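Local structure of Non-structural protein 5 (2WA2) at residues Leu89-Gly94 and Ile133-Lys138. The protein binds S-adenosylmethionine and probably methylates the viral RNA cap at guanine N7 and ribose 2'-O, as other flavivirus NS5 methyltransferase domains do. The protein carries 4 engineered substitutions. Sequence-based numbering, arbitrary orientation.
With SAM (S-adenosylmethionine), chain C.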
ATOM      1  N   LEU A  89      -2.990  -0.049  -9.602  1.00 14.52           N
ATOM      2  CA  LEU A  89      -4.090   0.842  -9.278  1.00 14.06           C
ATOM      3  C   LEU A  89      -3.634   1.997  -8.404  1.00 14.34           C
ATOM      4  O   LEU A  89      -3.042   1.789  -7.330  1.00 14.06           O
ATOM      5  CB  LEU A  89      -5.238   0.060  -8.628  1.00 13.31           C
ATOM      6  CG  LEU A  89      -5.702  -1.137  -9.484  1.00 14.32           C
ATOM      7  CD1 LEU A  89      -6.601  -2.032  -8.687  1.00 15.15           C
ATOM      8  CD2 LEU A  89      -6.395  -0.706 -10.817  1.00 15.52           C
ATOM      9  N   GLY A  90      -3.883   3.222  -8.866  1.00 13.31           N
ATOM     10  CA  GLY A  90      -3.388   4.402  -8.155  1.00 12.72           C
ATOM     11  C   GLY A  90      -1.895   4.540  -8.387  1.00 13.21           C
ATOM     12  O   GLY A  90      -1.114   4.568  -7.452  1.00 12.80           O
ATOM     13  N   CYS A  91      -1.493   4.583  -9.651  1.00 13.47           N
ATOM     14  CA  CYS A  91      -0.071   4.511  -9.966  1.00 13.54           C
ATOM     15  C   CYS A  91       0.679   5.816  -9.693  1.00 13.55           C
ATOM     16  O   CYS A  91       1.920   5.813  -9.542  1.00 14.03           O
ATOM     17  CB  CYS A  91       0.130   4.009 -11.417  1.00 13.24           C
ATOM     18  SG  CYS A  91      -0.250   5.240 -12.693  1.00 16.38           S
ATOM     19  N   GLY A  92      -0.050   6.930  -9.612  1.00 13.68           N
ATOM     20  CA  GLY A  92       0.597   8.233  -9.458  1.00 14.58           C
ATOM     21  C   GLY A  92       1.694   8.423 -10.490  1.00 15.98           C
ATOM     22  O   GLY A  92       1.474   8.186 -11.699  1.00 16.20           O
ATOM     23  N   ARG A  93       2.888   8.801 -10.026  1.00 16.97           N
ATOM     24  CA  ARG A  93       4.045   8.992 -10.926  1.00 20.07           C
ATOM     25  C   ARG A  93       4.437   7.695 -11.630  1.00 19.53           C
ATOM     26  O   ARG A  93       5.018   7.715 -12.702  1.00 20.89           O
ATOM     27  CB  ARG A  93       5.237   9.586 -10.188  1.00 19.71           C
ATOM     28  CG  ARG A  93       4.930  10.940  -9.598  1.00 22.04           C
ATOM     29  CD  ARG A  93       6.141  11.612  -8.912  1.00 25.10           C
ATOM     30  NE  ARG A  93       5.719  12.784  -8.135  1.00 33.50           N
ATOM     31  CZ  ARG A  93       6.545  13.586  -7.462  1.00 37.46           C
ATOM     32  NH1 ARG A  93       7.856  13.356  -7.460  1.00 38.27           N
ATOM     33  NH2 ARG A  93       6.062  14.622  -6.780  1.00 39.77           N
ATOM     34  N   GLY A  94       4.115   6.557 -11.031  1.00 19.16           N
ATOM     35  CA  GLY A  94       4.344   5.292 -11.721  1.00 18.51           C
ATOM     36  C   GLY A  94       5.592   4.496 -11.337  1.00 18.76           C
ATOM     37  O   GLY A  94       6.007   3.624 -12.102  1.00 18.82           O
ATOM     38  N   ILE A 133       4.597  -1.058 -20.228  1.00 21.68           N
ATOM     39  CA  ILE A 133       3.583  -0.313 -19.451  1.00 20.96           C
ATOM     40  C   ILE A 133       2.648   0.485 -20.345  1.00 21.20           C
ATOM     41  O   ILE A 133       3.098   1.111 -21.320  1.00 21.10           O
ATOM     42  CB  ILE A 133       4.217   0.660 -18.404  1.00 21.07           C
ATOM     43  CG1 ILE A 133       5.290  -0.052 -17.589  1.00 20.89           C
ATOM     44  CG2 ILE A 133       3.131   1.212 -17.437  1.00 20.05           C
ATOM     45  CD1 ILE A 133       6.356   0.876 -17.028  1.00 18.96           C
ATOM     46  N   THR A 134       1.357   0.418 -20.013  1.00 20.82           N
ATOM     47  CA  THR A 134       0.341   1.340 -20.493  1.00 21.86           C
ATOM     48  C   THR A 134      -0.158   2.168 -19.316  1.00 21.24           C
ATOM     49  O   THR A 134      -0.786   1.627 -18.389  1.00 21.08           O
ATOM     50  CB  THR A 134      -0.860   0.605 -21.116  1.00 21.69           C
ATOM     51  OG1 THR A 134      -0.394  -0.208 -22.195  1.00 24.75           O
ATOM     52  CG2 THR A 134      -1.892   1.611 -21.624  1.00 23.05           C
ATOM     53  N   PHE A 135       0.136   3.469 -19.350  1.00 21.00           N
ATOM     54  CA  PHE A 135      -0.359   4.385 -18.321  1.00 20.44           C
ATOM     55  C   PHE A 135      -1.673   4.971 -18.779  1.00 21.02           C
ATOM     56  O   PHE A 135      -1.795   5.418 -19.939  1.00 20.73           O
ATOM     57  CB  PHE A 135       0.628   5.511 -18.051  1.00 21.11           C
ATOM     58  CG  PHE A 135       1.819   5.089 -17.257  1.00 20.12           C
ATOM     59  CD1 PHE A 135       1.710   4.857 -15.897  1.00 20.99           C
ATOM     60  CD2 PHE A 135       3.064   4.980 -17.855  1.00 19.63           C
ATOM     61  CE1 PHE A 135       2.843   4.474 -15.141  1.00 21.01           C
ATOM     62  CE2 PHE A 135       4.176   4.608 -17.127  1.00 20.61           C
ATOM     63  CZ  PHE A 135       4.062   4.356 -15.755  1.00 21.40           C
ATOM     64  N   LYS A 136      -2.653   4.936 -17.887  1.00 19.32           N
ATOM     65  CA  LYS A 136      -3.886   5.652 -18.105  1.00 19.89           C
ATOM     66  C   LYS A 136      -4.237   6.592 -16.944  1.00 19.25           C
ATOM     67  O   LYS A 136      -4.595   6.145 -15.856  1.00 19.06           O
ATOM     68  CB  LYS A 136      -5.033   4.699 -18.446  1.00 19.89           C
ATOM     69  CG  LYS A 136      -6.173   5.429 -19.209  1.00 24.77           C
ATOM     70  CD  LYS A 136      -6.470   4.783 -20.582  1.00 31.10           C
ATOM     71  CE  LYS A 136      -7.409   3.546 -20.472  1.00 35.77           C
ATOM     72  NZ  LYS A 136      -8.778   3.765 -19.834  1.00 37.67           N
ATOM     73  N   SER A 137      -4.120   7.894 -17.182  1.00 18.04           N
ATOM     74  CA  SER A 137      -4.595   8.891 -16.228  1.00 18.56           C
ATOM     75  C   SER A 137      -6.077   9.167 -16.450  1.00 16.74           C
ATOM     76  O   SER A 137      -6.701   8.620 -17.381  1.00 17.16           O
ATOM     77  CB  SER A 137      -3.774  10.191 -16.301  1.00 19.32           C
ATOM     78  OG  SER A 137      -2.408   9.892 -16.081  1.00 26.87           O
ATOM     79  N   LYS A 138      -6.639   9.994 -15.584  1.00 15.36           N
ATOM     80  CA  LYS A 138      -8.036  10.378 -15.630  1.00 14.98           C
ATOM     81  C   LYS A 138      -8.963   9.171 -15.520  1.00 14.19           C
ATOM     82  O   LYS A 138      -9.915   9.014 -16.300  1.00 13.99           O
ATOM     83  CB  LYS A 138      -8.327  11.203 -16.909  1.00 15.21           C
ATOM     84  CG  LYS A 138      -7.252  12.216 -17.211  1.00 17.11           C
ATOM     85  CD  LYS A 138      -7.251  13.338 -16.244  1.00 19.74           C
ATOM     86  CE  LYS A 138      -6.241  14.418 -16.713  1.00 24.82           C
ATOM     87  NZ  LYS A 138      -6.091  15.421 -15.627  1.00 26.27           N
TER
HETATM   88  N   SAM C1248       3.002   3.581  -6.007  1.00 23.39           N
HETATM   89  CA  SAM C1248       3.155   5.039  -6.329  1.00 24.29           C
HETATM   90  C   SAM C1248       4.545   5.312  -6.914  1.00 24.97           C
HETATM   91  O   SAM C1248       5.422   4.447  -6.808  1.00 25.38           O
HETATM   92  OXT SAM C1248       4.844   6.380  -7.481  1.00 24.87           O
HETATM   93  CB  SAM C1248       2.947   5.886  -5.075  1.00 23.99           C
HETATM   94  CG  SAM C1248       1.504   5.916  -4.587  1.00 24.34           C
HETATM   95  SD  SAM C1248       0.641   7.204  -5.502  1.00 25.31           S
HETATM   96  CE  SAM C1248       1.041   8.622  -4.430  1.00 27.50           C
HETATM   97  C5' SAM C1248      -1.074   6.984  -4.984  1.00 20.87           C
HETATM   98  C4' SAM C1248      -1.930   7.586  -6.098  1.00 16.88           C
HETATM   99  O4' SAM C1248      -3.240   7.082  -6.093  1.00 16.45           O
HETATM  100  C3' SAM C1248      -2.066   9.099  -5.949  1.00 16.66           C
HETATM  101  O3' SAM C1248      -1.282   9.688  -6.958  1.00 16.66           O
HETATM  102  C2' SAM C1248      -3.537   9.401  -6.174  1.00 17.71           C
HETATM  103  O2' SAM C1248      -3.676  10.422  -7.131  1.00 16.23           O
HETATM  104  C1' SAM C1248      -4.056   8.062  -6.705  1.00 14.08           C
HETATM  105  N9  SAM C1248      -5.466   7.835  -6.405  1.00 14.87           N
HETATM  106  C8  SAM C1248      -6.107   8.093  -5.216  1.00 13.87           C
HETATM  107  N7  SAM C1248      -7.390   7.732  -5.332  1.00 13.27           N
HETATM  108  C5  SAM C1248      -7.562   7.260  -6.597  1.00 13.91           C
HETATM  109  C6  SAM C1248      -8.680   6.758  -7.265  1.00 12.88           C
HETATM  110  N6  SAM C1248      -9.868   6.692  -6.692  1.00 14.54           N
HETATM  111  N1  SAM C1248      -8.527   6.314  -8.565  1.00 13.45           N
HETATM  112  C2  SAM C1248      -7.316   6.384  -9.200  1.00 12.12           C
HETATM  113  N3  SAM C1248      -6.198   6.879  -8.559  1.00 13.47           N
HETATM  114  C4  SAM C1248      -6.355   7.315  -7.271  1.00 13.37           C
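The thiol sulfur of C91 meets the ring of F135 at its edge, close to the ring plane. This sulfur-aromatic contact joins the glycine-rich loop of a Rossmann-like methyltransferase fold to the outermost strand 133-136. The loop leaves the C-terminal end of strand 86-89 and leads into helix 95-101, with G94 as its N-cap. Strand 106-112 lies between the two strands in the sheet, and both C91 and F135 touch its A111. C91 SG is 3.8 Å from F135 CD1. The same sulfur lies 5.0 Å from the ring centroid, 83° off the ring normal. The chi1 of C91 is 75°, which sets SG between the backbone N and the carbonyl carbon and turns it to the ring.

A type II' turn from C91 to G94 brings G94 to the same ring. It is closed by a weak hydrogen bond from G94 N to C91 O, 2.8 Å long. No hydrogen bond links the two segments. I133 CG2 sits over the centre of one face of the F135 ring, 3.5 Å above the plane. Y98 of the following helix also meets the ring, with planes at about 45°, and P122 and L124 add further contacts.

S-adenosylmethionine lies against the loop's other side. G90 CA comes within 3.4 Å of the ribose O4', and G92 CA is 3.4 Å from O3' of the same sugar. Both glycines have positive phi. C91 thus has its backbone beside the cofactor and its side chain on F135. G94 CA lies 3.8 Å from F135 CE1.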